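Local coordinates for protein farnesyltransferase, putative (Trypanosoma cruzi, PDB 3WCA) that probably condenses two molecules of farnesyl diphosphate into squalene, a magnesium-dependent step on the way to lanosterol, at residues H91-T95 and T118-S122; V261-E266 and A360-H364; A281-M286 and I315-S319. The protein carries 1 engineered substitution. All coordinates share one frame; numbering follows the deposited sequence.

How the contacts relate
Contacts 2 and 3 are neighbours in the fold, with centres about 15 Å apart. They touch where Val-264 packs on Gln-284, and along the chain contact 3 is nested inside the loop closed by contact 2. Contact 1 stands apart, its centre about 39 Å and 32 Å from theirs. It joins a loop to a helix; the others start from the successive helices 261-269 and 274-294. Contact 3 is buried and mainly apolar, with one serine hydroxyl bonded within its own segment. Contact 2 is partly buried and adds a histidine-carboxylate bond to its apolar centre. Contact 1, also partly buried, centres on a tyrosine ring packed by a leucine and a histidine, with a loosely held water.

Contact 1. Residues H91-T95 and T118-S122; sequences HLHDT and TRAYS
His-91 meets Thr-118 through its backbone: the carbonyl O lies 3.5 Å from CG2 of Thr-118. The same oxygen accepts a hydrogen bond from the backbone N of Asp-94, which holds the loop in a turn here. Leu-92 follows and sits over one face of the Tyr-121 ring. Its CG is 3.8 Å from the ring centroid and 17° off the normal, a CH-pi contact displaced toward the rim. The two side chains cross at about a right angle. Tyr-121 has its CG anti to the backbone N (chi1 176°), a setting that carries the ring across to the loop.

His-93 begins by pointing away, but its ring swings back to the tyrosine. CE1 of His-93 approaches CE2 of Tyr-121 at 3.7 Å. The pair is an offset edge-to-face stack, with the edge of the tyrosine toward the face of the histidine and the planes at 72°. A water donates to Tyr-121 OH and makes a weak bond with His-93 NE2. Thr-95 ends the segment, its CA 3.4 Å from Thr-118 OG1. That hydroxyl is hydrogen-bonded to Thr-115 O.

The loop follows helix 78-84 and leans on helix 115-122. Helix 126-147 adjoins both: Leu-92 and Tyr-121 touch Ser-133, and Tyr-121 OH bonds Gln-129 O. Leu-92 also reaches Val-63 of helix 51-72.

Contact 2. Residues V261-E266 and A360-H364; sequences VPHVVE and AMESH
Pro-262 and Ala-360 bring the two backbones closest, with CA atoms 5.4 Å apart, where helix 261-269 nears the C-terminal end of helix 347-362. The small CB of Ala-360 permits this approach and rests 4.0 Å from CB of Pro-262.

Val-265 points toward the other segment and divides its two methyls. CG1 is anti to the backbone N (chi1 166°) and lies 3.4 Å from the carbonyl O of Ala-360. It also touches CD2 of the His-364 ring at 3.6 Å. CG2 turns to Met-361 and meets its CG at 3.9 Å, the side chains crossing at about a right angle. The methionine bends at its last torsion, and its CE reaches CG1 of Val-261 at 3.8 Å.

Glu-266 and His-364 close the other end. NE2 of His-364 donates to OE2 of Glu-266 at 2.9 Å, with an N-H...O angle of 159°. The oxygen lies near the ring plane, but the nitrogen meets the carboxylate from above its plane. A weaker bond runs from NE2 to OE1. The glutamate chain is bent at chi2 (-51°), which folds the carboxylate toward the ring. Nearby negative charge would probably favour a protonated imidazole.

Helix 322-338 flanks this end, with Gln-323 bonding His-364 O. Away from the magnesium site, the contact joins helix 261-269 to the C-terminal helix, beside a histidine-carboxylate bond, in the all-alpha isoprenoid synthase fold of squalene/phytoene synthases.

Contact 3. Residues A281-M286 and I315-S319; sequences AIPQVM and IFHYS
Ile-282 lies over one face of the Phe-316 ring, the two side chains crossing at about a right angle. Its CG2 is 3.7 Å from the ring centroid and 16° off the normal, a CH-pi contact somewhat toward the rim. CD1 reaches the ring too, 3.7 Å from CD2 of Phe-316. Both branches of the isoleucine thus touch the phenyl group. CG2 stands anti to the backbone N, while CG1 (chi1 -71°) runs beside that nitrogen and brings its methylene 3.7 Å from CB of Ser-319.

Met-286 comes to the same ring from another direction. Its terminal CE lies at the ring edge, near the plane, on the CE1 side. The sulfur stands farther off and oblique, 5.5 Å from the centroid, in a Met-aromatic contact. The placement of this methionine chain is less certain.

Val-285 and Ile-315 meet beside this group. These side chains slide past each other in opposite directions. CG1 of Val-285 comes within 3.6 Å of CG2 of Ile-315 and also touches CG1 and CD1 of that residue. CG2 of Val-285 faces the hydroxyl of Ser-319.

That hydroxyl donates to the carbonyl O of Ile-315 at 2.9 Å, tilted 28° from the carbonyl plane. Ser-319 N donates to the same oxygen from the opposite face. Two bonds therefore grip one acceptor where helix 309-318 ends, and the buried hydroxyl is satisfied within its own segment.

Helix 40-45 borders the phenylalanine side: Val-45 touches both Ile-282 and Phe-316. Helix 322-338 meets Val-285 through Thr-325 and Leu-329, and Ser-319 through Met-328. Helix 261-269 reaches Ala-281 through Leu-268.

Contact 1. Residues H91-T95 and T118-S122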
ATOM      1  N   HIS A  91       6.529  21.060   9.448  1.00 50.14           N
ATOM      2  CA  HIS A  91       5.923  21.014  10.774  1.00 50.14           C
ATOM      3  C   HIS A  91       6.531  19.951  11.692  1.00 49.29           C
ATOM      4  O   HIS A  91       6.324  19.979  12.906  1.00 48.32           O
ATOM      5  CB  HIS A  91       4.421  20.783  10.650  1.00 52.41           C
ATOM      6  CG  HIS A  91       3.740  21.748   9.731  1.00 54.96           C
ATOM      7  ND1 HIS A  91       4.016  23.097   9.736  1.00 55.64           N
ATOM      8  CD2 HIS A  91       2.787  21.560   8.788  1.00 54.39           C
ATOM      9  CE1 HIS A  91       3.262  23.701   8.835  1.00 56.16           C
ATOM     10  NE2 HIS A  91       2.508  22.791   8.247  1.00 55.19           N
ATOM     11  N   LEU A  92       7.272  19.015  11.115  1.00 48.71           N
ATOM     12  CA  LEU A  92       7.907  17.958  11.899  1.00 50.33           C
ATOM     13  C   LEU A  92       8.807  18.519  13.001  1.00 51.90           C
ATOM     14  O   LEU A  92       9.034  17.865  14.022  1.00 50.81           O
ATOM     15  CB  LEU A  92       8.731  17.046  10.980  1.00 49.41           C
ATOM     16  CG  LEU A  92       8.112  15.745  10.458  1.00 48.75           C
ATOM     17  CD1 LEU A  92       6.587  15.778  10.553  1.00 49.58           C
ATOM     18  CD2 LEU A  92       8.571  15.528   9.028  1.00 45.67           C
ATOM     19  N   HIS A  93       9.311  19.731  12.793  1.00 53.53           N
ATOM     20  CA  HIS A  93      10.195  20.374  13.757  1.00 56.42           C
ATOM     21  C   HIS A  93       9.490  21.468  14.560  1.00 58.25           C
ATOM     22  O   HIS A  93      10.140  22.271  15.223  1.00 60.17           O
ATOM     23  CB  HIS A  93      11.401  20.973  13.030  1.00 56.48           C
ATOM     24  CG  HIS A  93      12.201  19.973  12.255  1.00 56.23           C
ATOM     25  ND1 HIS A  93      12.912  18.957  12.861  1.00 56.01           N
ATOM     26  CD2 HIS A  93      12.399  19.827  10.923  1.00 55.53           C
ATOM     27  CE1 HIS A  93      13.511  18.229  11.935  1.00 55.82           C
ATOM     28  NE2 HIS A  93      13.216  18.735  10.752  1.00 56.84           N
ATOM     29  N   ASP A  94       8.164  21.496  14.501  1.00 59.28           N
ATOM     30  CA  ASP A  94       7.389  22.502  15.222  1.00 59.54           C
ATOM     31  C   ASP A  94       6.415  21.815  16.175  1.00 59.67           C
ATOM     32  O   ASP A  94       5.249  21.605  15.845  1.00 60.24           O
ATOM     33  CB  ASP A  94       6.624  23.377  14.223  1.00 61.06           C
ATOM     34  CG  ASP A  94       5.833  24.481  14.898  1.00 62.35           C
ATOM     35  OD1 ASP A  94       5.768  24.484  16.144  1.00 63.48           O
ATOM     36  OD2 ASP A  94       5.270  25.340  14.182  1.00 62.12           O
ATOM     37  N   THR A  95       6.903  21.486  17.365  1.00 60.39           N
ATOM     38  CA  THR A  95       6.112  20.790  18.377  1.00 60.87           C
ATOM     39  C   THR A  95       4.819  21.468  18.828  1.00 60.76           C
ATOM     40  O   THR A  95       4.133  20.961  19.717  1.00 60.12           O
ATOM     41  CB  THR A  95       6.958  20.503  19.634  1.00 61.56           C
ATOM     42  OG1 THR A  95       7.523  21.728  20.115  1.00 64.48           O
ATOM     43  CG2 THR A  95       8.079  19.526  19.316  1.00 60.68           C
ATOM     44  N   THR A 118       5.034  14.935  16.616  1.00 43.76           N
ATOM     45  CA  THR A 118       6.232  15.743  16.409  1.00 44.20           C
ATOM     46  C   THR A 118       7.181  15.622  17.593  1.00 44.57           C
ATOM     47  O   THR A 118       8.400  15.619  17.415  1.00 45.69           O
ATOM     48  CB  THR A 118       5.883  17.216  16.176  1.00 42.63           C
ATOM     49  OG1 THR A 118       5.102  17.703  17.271  1.00 44.95           O
ATOM     50  CG2 THR A 118       5.101  17.370  14.880  1.00 43.82           C
ATOM     51  N   ARG A 119       6.636  15.514  18.801  1.00 46.00           N
ATOM     52  CA  ARG A 119       7.496  15.367  19.978  1.00 48.54           C
ATOM     53  C   ARG A 119       8.260  14.060  19.852  1.00 47.08           C
ATOM     54  O   ARG A 119       9.484  14.032  19.940  1.00 47.81           O
ATOM     55  CB  ARG A 119       6.682  15.326  21.270  1.00 50.58           C
ATOM     56  CG  ARG A 119       5.894  16.572  21.574  1.00 55.30           C
ATOM     57  CD  ARG A 119       5.470  16.552  23.027  1.00 59.15           C
ATOM     58  NE  ARG A 119       4.442  17.542  23.317  1.00 64.39           N
ATOM     59  CZ  ARG A 119       4.249  18.078  24.517  1.00 67.40           C
ATOM     60  NH1 ARG A 119       5.024  17.722  25.539  1.00 67.87           N
ATOM     61  NH2 ARG A 119       3.278  18.961  24.699  1.00 68.72           N
ATOM     62  N   ALA A 120       7.516  12.975  19.658  1.00 45.91           N
ATOM     63  CA  ALA A 120       8.109  11.655  19.506  1.00 44.10           C
ATOM     64  C   ALA A 120       9.140  11.713  18.388  1.00 43.74           C
ATOM     65  O   ALA A 120      10.205  11.100  18.467  1.00 41.02           O
ATOM     66  CB  ALA A 120       7.030  10.643  19.166  1.00 44.76           C
ATOM     67  N   TYR A 121       8.809  12.464  17.345  1.00 43.05           N
ATOM     68  CA  TYR A 121       9.692  12.620  16.198  1.00 44.67           C
ATOM     69  C   TYR A 121      11.028  13.234  16.613  1.00 46.28           C
ATOM     70  O   TYR A 121      12.090  12.757  16.210  1.00 44.10           O
ATOM     71  CB  TYR A 121       9.021  13.520  15.159  1.00 44.16           C
ATOM     72  CG  TYR A 121       9.874  13.852  13.957  1.00 42.08           C
ATOM     73  CD1 TYR A 121       9.859  13.043  12.820  1.00 41.48           C
ATOM     74  CD2 TYR A 121      10.685  14.989  13.948  1.00 41.28           C
ATOM     75  CE1 TYR A 121      10.629  13.361  11.699  1.00 42.16           C
ATOM     76  CE2 TYR A 121      11.460  15.315  12.836  1.00 41.75           C
ATOM     77  CZ  TYR A 121      11.426  14.499  11.716  1.00 42.20           C
ATOM     78  OH  TYR A 121      12.182  14.819  10.614  1.00 43.65           O
ATOM     79  N   SER A 122      10.965  14.290  17.422  1.00 47.45           N
ATOM     80  CA  SER A 122      12.170  14.986  17.870  1.00 51.10           C
ATOM     81  C   SER A 122      13.100  14.114  18.705  1.00 51.97           C
ATOM     82  O   SER A 122      14.274  14.444  18.873  1.00 52.04           O
ATOM     83  CB  SER A 122      11.803  16.241  18.670  1.00 51.03           C
ATOM     84  OG  SER A 122      11.237  15.903  19.923  1.00 54.22           O
TER
HETATM   85  O   HOH W   1      14.734  16.237   9.120  1.00 42.33           O

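Contact 2. Residues V261-E266 and A360-H364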
ATOM      1  N   VAL A 261       5.131  -9.005  -8.747  1.00 32.12           N
ATOM      2  CA  VAL A 261       5.457 -10.158  -7.916  1.00 31.77           C
ATOM      3  C   VAL A 261       6.881 -10.693  -7.998  1.00 33.13           C
ATOM      4  O   VAL A 261       7.494 -10.979  -6.968  1.00 34.29           O
ATOM      5  CB  VAL A 261       4.419 -11.284  -8.145  1.00 31.07           C
ATOM      6  CG1 VAL A 261       4.753 -12.526  -7.313  1.00 30.84           C
ATOM      7  CG2 VAL A 261       3.042 -10.764  -7.755  1.00 30.39           C
ATOM      8  N   PRO A 262       7.442 -10.824  -9.208  1.00 32.69           N
ATOM      9  CA  PRO A 262       8.815 -11.338  -9.254  1.00 32.64           C
ATOM     10  C   PRO A 262       9.773 -10.456  -8.457  1.00 32.89           C
ATOM     11  O   PRO A 262      10.725 -10.949  -7.857  1.00 31.87           O
ATOM     12  CB  PRO A 262       9.135 -11.326 -10.745  1.00 31.77           C
ATOM     13  CG  PRO A 262       7.780 -11.566 -11.378  1.00 29.79           C
ATOM     14  CD  PRO A 262       6.897 -10.654 -10.566  1.00 32.49           C
ATOM     15  N   HIS A 263       9.492  -9.151  -8.453  1.00 34.47           N
ATOM     16  CA  HIS A 263      10.305  -8.145  -7.770  1.00 33.24           C
ATOM     17  C   HIS A 263      10.080  -8.157  -6.265  1.00 33.98           C
ATOM     18  O   HIS A 263      10.967  -7.820  -5.486  1.00 34.81           O
ATOM     19  CB  HIS A 263       9.984  -6.768  -8.350  1.00 35.10           C
ATOM     20  CG  HIS A 263      10.156  -6.696  -9.835  1.00 38.28           C
ATOM     21  ND1 HIS A 263      11.392  -6.597 -10.439  1.00 37.64           N
ATOM     22  CD2 HIS A 263       9.254  -6.777 -10.842  1.00 39.62           C
ATOM     23  CE1 HIS A 263      11.244  -6.623 -11.751  1.00 40.69           C
ATOM     24  NE2 HIS A 263       9.955  -6.731 -12.022  1.00 39.62           N
ATOM     25  N   VAL A 264       8.872  -8.524  -5.859  1.00 35.10           N
ATOM     26  CA  VAL A 264       8.555  -8.631  -4.451  1.00 31.20           C
ATOM     27  C   VAL A 264       9.353  -9.834  -3.929  1.00 32.50           C
ATOM     28  O   VAL A 264       9.899  -9.799  -2.830  1.00 29.35           O
ATOM     29  CB  VAL A 264       7.046  -8.864  -4.240  1.00 30.85           C
ATOM     30  CG1 VAL A 264       6.782  -9.339  -2.826  1.00 25.72           C
ATOM     31  CG2 VAL A 264       6.278  -7.570  -4.524  1.00 27.03           C
ATOM     32  N   VAL A 265       9.429 -10.892  -4.732  1.00 32.34           N
ATOM     33  CA  VAL A 265      10.171 -12.079  -4.333  1.00 34.91           C
ATOM     34  C   VAL A 265      11.652 -11.735  -4.137  1.00 36.63           C
ATOM     35  O   VAL A 265      12.263 -12.140  -3.152  1.00 37.34           O
ATOM     36  CB  VAL A 265       9.998 -13.218  -5.376  1.00 36.16           C
ATOM     37  CG1 VAL A 265      11.032 -14.325  -5.156  1.00 37.53           C
ATOM     38  CG2 VAL A 265       8.600 -13.809  -5.249  1.00 33.71           C
ATOM     39  N   GLU A 266      12.220 -10.960  -5.057  1.00 39.31           N
ATOM     40  CA  GLU A 266      13.621 -10.570  -4.957  1.00 41.11           C
ATOM     41  C   GLU A 266      13.887  -9.722  -3.718  1.00 39.79           C
ATOM     42  O   GLU A 266      14.847  -9.963  -2.988  1.00 40.74           O
ATOM     43  CB  GLU A 266      14.055  -9.795  -6.204  1.00 44.34           C
ATOM     44  CG  GLU A 266      14.082 -10.632  -7.459  1.00 50.13           C
ATOM     45  CD  GLU A 266      14.873 -11.920  -7.281  1.00 52.65           C
ATOM     46  OE1 GLU A 266      16.016 -11.860  -6.768  1.00 53.46           O
ATOM     47  OE2 GLU A 266      14.352 -12.990  -7.661  1.00 55.14           O
ATOM     48  N   ALA A 360      10.139 -17.121 -10.386  1.00 46.93           N
ATOM     49  CA  ALA A 360      10.918 -16.280  -9.492  1.00 44.05           C
ATOM     50  C   ALA A 360      10.973 -16.891  -8.097  1.00 43.62           C
ATOM     51  O   ALA A 360      11.963 -16.752  -7.388  1.00 41.55           O
ATOM     52  CB  ALA A 360      10.305 -14.890  -9.436  1.00 44.61           C
ATOM     53  N   MET A 361       9.897 -17.565  -7.709  1.00 44.93           N
ATOM     54  CA  MET A 361       9.818 -18.212  -6.403  1.00 45.44           C
ATOM     55  C   MET A 361      10.723 -19.442  -6.355  1.00 48.02           C
ATOM     56  O   MET A 361      11.565 -19.565  -5.460  1.00 47.29           O
ATOM     57  CB  MET A 361       8.372 -18.620  -6.112  1.00 44.83           C
ATOM     58  CG  MET A 361       7.460 -17.462  -5.725  1.00 44.15           C
ATOM     59  SD  MET A 361       5.711 -17.803  -6.001  1.00 44.38           S
ATOM     60  CE  MET A 361       5.141 -16.199  -6.554  1.00 41.40           C
ATOM     61  N   GLU A 362      10.546 -20.350  -7.314  1.00 49.79           N
ATOM     62  CA  GLU A 362      11.351 -21.566  -7.372  1.00 52.67           C
ATOM     63  C   GLU A 362      12.817 -21.174  -7.510  1.00 53.64           C
ATOM     64  O   GLU A 362      13.716 -21.931  -7.152  1.00 54.14           O
ATOM     65  CB  GLU A 362      10.908 -22.445  -8.553  1.00 53.32           C
ATOM     66  CG  GLU A 362       9.430 -22.833  -8.495  1.00 57.34           C
ATOM     67  CD  GLU A 362       8.990 -23.764  -9.622  1.00 58.96           C
ATOM     68  OE1 GLU A 362       9.332 -23.503 -10.797  1.00 60.31           O
ATOM     69  OE2 GLU A 362       8.279 -24.753  -9.330  1.00 58.31           O
ATOM     70  N   SER A 363      13.046 -19.966  -8.013  1.00 55.24           N
ATOM     71  CA  SER A 363      14.393 -19.444  -8.197  1.00 55.81           C
ATOM     72  C   SER A 363      15.114 -19.272  -6.858  1.00 56.57           C
ATOM     73  O   SER A 363      16.320 -19.039  -6.822  1.00 58.61           O
ATOM     74  CB  SER A 363      14.323 -18.102  -8.937  1.00 56.97           C
ATOM     75  OG  SER A 363      15.597 -17.490  -9.039  1.00 60.27           O
ATOM     76  N   HIS A 364      14.377 -19.384  -5.757  1.00 56.60           N
ATOM     77  CA  HIS A 364      14.965 -19.235  -4.426  1.00 55.40           C
ATOM     78  C   HIS A 364      14.681 -20.438  -3.528  1.00 55.87           C
ATOM     79  O   HIS A 364      14.966 -20.400  -2.331  1.00 56.03           O
ATOM     80  CB  HIS A 364      14.439 -17.962  -3.747  1.00 52.25           C
ATOM     81  CG  HIS A 364      14.910 -16.691  -4.384  1.00 50.66           C
ATOM     82  ND1 HIS A 364      16.173 -16.177  -4.181  1.00 50.84           N
ATOM     83  CD2 HIS A 364      14.285 -15.826  -5.219  1.00 49.46           C
ATOM     84  CE1 HIS A 364      16.306 -15.051  -4.861  1.00 50.11           C
ATOM     85  NE2 HIS A 364      15.175 -14.816  -5.501  1.00 49.66           N
TER

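Contact 3. Residues A281-M286 and I315-S319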
ATOM      1  N   ALA A 281       7.232  -9.169   4.818  1.00 24.79           N
ATOM      2  CA  ALA A 281       6.597 -10.287   4.131  1.00 25.16           C
ATOM      3  C   ALA A 281       5.099 -10.445   4.315  1.00 25.29           C
ATOM      4  O   ALA A 281       4.380 -10.702   3.354  1.00 28.34           O
ATOM      5  CB  ALA A 281       7.280 -11.581   4.539  1.00 21.64           C
ATOM      6  N   ILE A 282       4.637 -10.306   5.550  1.00 22.31           N
ATOM      7  CA  ILE A 282       3.230 -10.496   5.856  1.00 22.87           C
ATOM      8  C   ILE A 282       2.259  -9.719   4.980  1.00 23.33           C
ATOM      9  O   ILE A 282       1.318 -10.294   4.455  1.00 23.93           O
ATOM     10  CB  ILE A 282       2.975 -10.223   7.352  1.00 21.98           C
ATOM     11  CG1 ILE A 282       3.608 -11.366   8.165  1.00 20.44           C
ATOM     12  CG2 ILE A 282       1.479 -10.070   7.640  1.00 20.10           C
ATOM     13  CD1 ILE A 282       3.624 -11.134   9.677  1.00 20.77           C
ATOM     14  N   PRO A 283       2.471  -8.408   4.809  1.00 23.24           N
ATOM     15  CA  PRO A 283       1.542  -7.659   3.963  1.00 22.42           C
ATOM     16  C   PRO A 283       1.583  -8.152   2.511  1.00 23.68           C
ATOM     17  O   PRO A 283       0.554  -8.183   1.832  1.00 26.13           O
ATOM     18  CB  PRO A 283       2.037  -6.218   4.110  1.00 23.97           C
ATOM     19  CG  PRO A 283       2.644  -6.216   5.525  1.00 21.92           C
ATOM     20  CD  PRO A 283       3.430  -7.501   5.463  1.00 21.69           C
ATOM     21  N   GLN A 284       2.761  -8.545   2.037  1.00 22.13           N
ATOM     22  CA  GLN A 284       2.880  -9.037   0.675  1.00 23.42           C
ATOM     23  C   GLN A 284       2.115 -10.353   0.516  1.00 22.84           C
ATOM     24  O   GLN A 284       1.381 -10.534  -0.451  1.00 22.83           O
ATOM     25  CB  GLN A 284       4.351  -9.247   0.284  1.00 21.57           C
ATOM     26  CG  GLN A 284       5.223  -7.978   0.287  1.00 22.71           C
ATOM     27  CD  GLN A 284       4.721  -6.909  -0.661  1.00 22.06           C
ATOM     28  OE1 GLN A 284       4.209  -7.214  -1.741  1.00 24.49           O
ATOM     29  NE2 GLN A 284       4.871  -5.651  -0.271  1.00 19.12           N
ATOM     30  N   VAL A 285       2.284 -11.277   1.456  1.00 21.72           N
ATOM     31  CA  VAL A 285       1.572 -12.548   1.355  1.00 22.75           C
ATOM     32  C   VAL A 285       0.049 -12.314   1.425  1.00 24.55           C
ATOM     33  O   VAL A 285      -0.720 -12.971   0.726  1.00 26.93           O
ATOM     34  CB  VAL A 285       2.014 -13.518   2.461  1.00 22.45           C
ATOM     35  CG1 VAL A 285       1.177 -14.787   2.408  1.00 23.90           C
ATOM     36  CG2 VAL A 285       3.491 -13.850   2.289  1.00 23.38           C
ATOM     37  N   MET A 286      -0.378 -11.371   2.257  1.00 25.16           N
ATOM     38  CA  MET A 286      -1.797 -11.037   2.387  1.00 28.20           C
ATOM     39  C   MET A 286      -2.342 -10.453   1.076  1.00 28.24           C
ATOM     40  O   MET A 286      -3.478 -10.711   0.693  1.00 28.95           O
ATOM     41  CB  MET A 286      -1.985  -9.999   3.481  1.00 29.43           C
ATOM     42  CG  MET A 286      -1.450 -10.435   4.799  1.00 37.72           C
ATOM     43  SD  MET A 286      -2.801 -10.904   5.818  1.00 48.60           S
ATOM     44  CE  MET A 286      -2.751  -9.483   6.919  1.00 43.79           C
ATOM     45  N   ILE A 315      -1.153 -16.922   7.836  1.00 26.87           N
ATOM     46  CA  ILE A 315      -0.152 -16.121   7.134  1.00 25.46           C
ATOM     47  C   ILE A 315       0.767 -15.430   8.155  1.00 27.03           C
ATOM     48  O   ILE A 315       1.986 -15.430   8.008  1.00 27.99           O
ATOM     49  CB  ILE A 315      -0.827 -15.068   6.224  1.00 23.10           C
ATOM     50  CG1 ILE A 315      -1.453 -15.777   5.013  1.00 24.11           C
ATOM     51  CG2 ILE A 315       0.198 -13.979   5.818  1.00 22.99           C
ATOM     52  CD1 ILE A 315      -2.335 -14.898   4.133  1.00 20.22           C
ATOM     53  N   PHE A 316       0.179 -14.852   9.189  1.00 28.14           N
ATOM     54  CA  PHE A 316       0.975 -14.207  10.214  1.00 33.13           C
ATOM     55  C   PHE A 316       1.910 -15.202  10.901  1.00 35.13           C
ATOM     56  O   PHE A 316       3.050 -14.867  11.254  1.00 34.72           O
ATOM     57  CB  PHE A 316       0.077 -13.561  11.264  1.00 33.40           C
ATOM     58  CG  PHE A 316      -0.215 -12.117  11.000  1.00 36.03           C
ATOM     59  CD1 PHE A 316      -1.182 -11.743  10.068  1.00 39.53           C
ATOM     60  CD2 PHE A 316       0.481 -11.123  11.681  1.00 36.74           C
ATOM     61  CE1 PHE A 316      -1.456 -10.393   9.819  1.00 37.98           C
ATOM     62  CE2 PHE A 316       0.219  -9.778  11.441  1.00 38.67           C
ATOM     63  CZ  PHE A 316      -0.755  -9.413  10.507  1.00 38.32           C
ATOM     64  N   HIS A 317       1.440 -16.429  11.063  1.00 35.17           N
ATOM     65  CA  HIS A 317       2.229 -17.440  11.734  1.00 37.22           C
ATOM     66  C   HIS A 317       3.457 -17.944  11.004  1.00 37.29           C
ATOM     67  O   HIS A 317       4.524 -18.065  11.606  1.00 38.44           O
ATOM     68  CB  HIS A 317       1.373 -18.653  12.097  1.00 40.19           C
ATOM     69  CG  HIS A 317       2.153 -19.728  12.784  1.00 43.45           C
ATOM     70  ND1 HIS A 317       2.512 -19.649  14.114  1.00 45.11           N
ATOM     71  CD2 HIS A 317       2.751 -20.843  12.299  1.00 44.37           C
ATOM     72  CE1 HIS A 317       3.300 -20.666  14.416  1.00 45.37           C
ATOM     73  NE2 HIS A 317       3.462 -21.404  13.331  1.00 45.70           N
ATOM     74  N   TYR A 318       3.314 -18.245   9.719  1.00 35.77           N
ATOM     75  CA  TYR A 318       4.420 -18.796   8.946  1.00 38.42           C
ATOM     76  C   TYR A 318       5.340 -17.858   8.182  1.00 38.27           C
ATOM     77  O   TYR A 318       6.432 -18.269   7.797  1.00 39.42           O
ATOM     78  CB  TYR A 318       3.887 -19.851   7.975  1.00 43.05           C
ATOM     79  CG  TYR A 318       3.428 -21.122   8.646  1.00 47.58           C
ATOM     80  CD1 TYR A 318       4.342 -22.107   9.019  1.00 50.50           C
ATOM     81  CD2 TYR A 318       2.078 -21.338   8.921  1.00 50.65           C
ATOM     82  CE1 TYR A 318       3.922 -23.277   9.651  1.00 52.57           C
ATOM     83  CE2 TYR A 318       1.646 -22.498   9.550  1.00 52.93           C
ATOM     84  CZ  TYR A 318       2.572 -23.466   9.913  1.00 54.65           C
ATOM     85  OH  TYR A 318       2.144 -24.621  10.538  1.00 57.54           O
ATOM     86  N   SER A 319       4.924 -16.618   7.950  1.00 37.43           N
ATOM     87  CA  SER A 319       5.764 -15.676   7.210  1.00 36.91           C
ATOM     88  C   SER A 319       6.892 -15.100   8.064  1.00 38.16           C
ATOM     89  O   SER A 319       7.059 -13.881   8.127  1.00 38.10           O
ATOM     90  CB  SER A 319       4.923 -14.519   6.666  1.00 38.72           C
ATOM     91  OG  SER A 319       3.847 -14.994   5.882  1.00 40.65           O
TER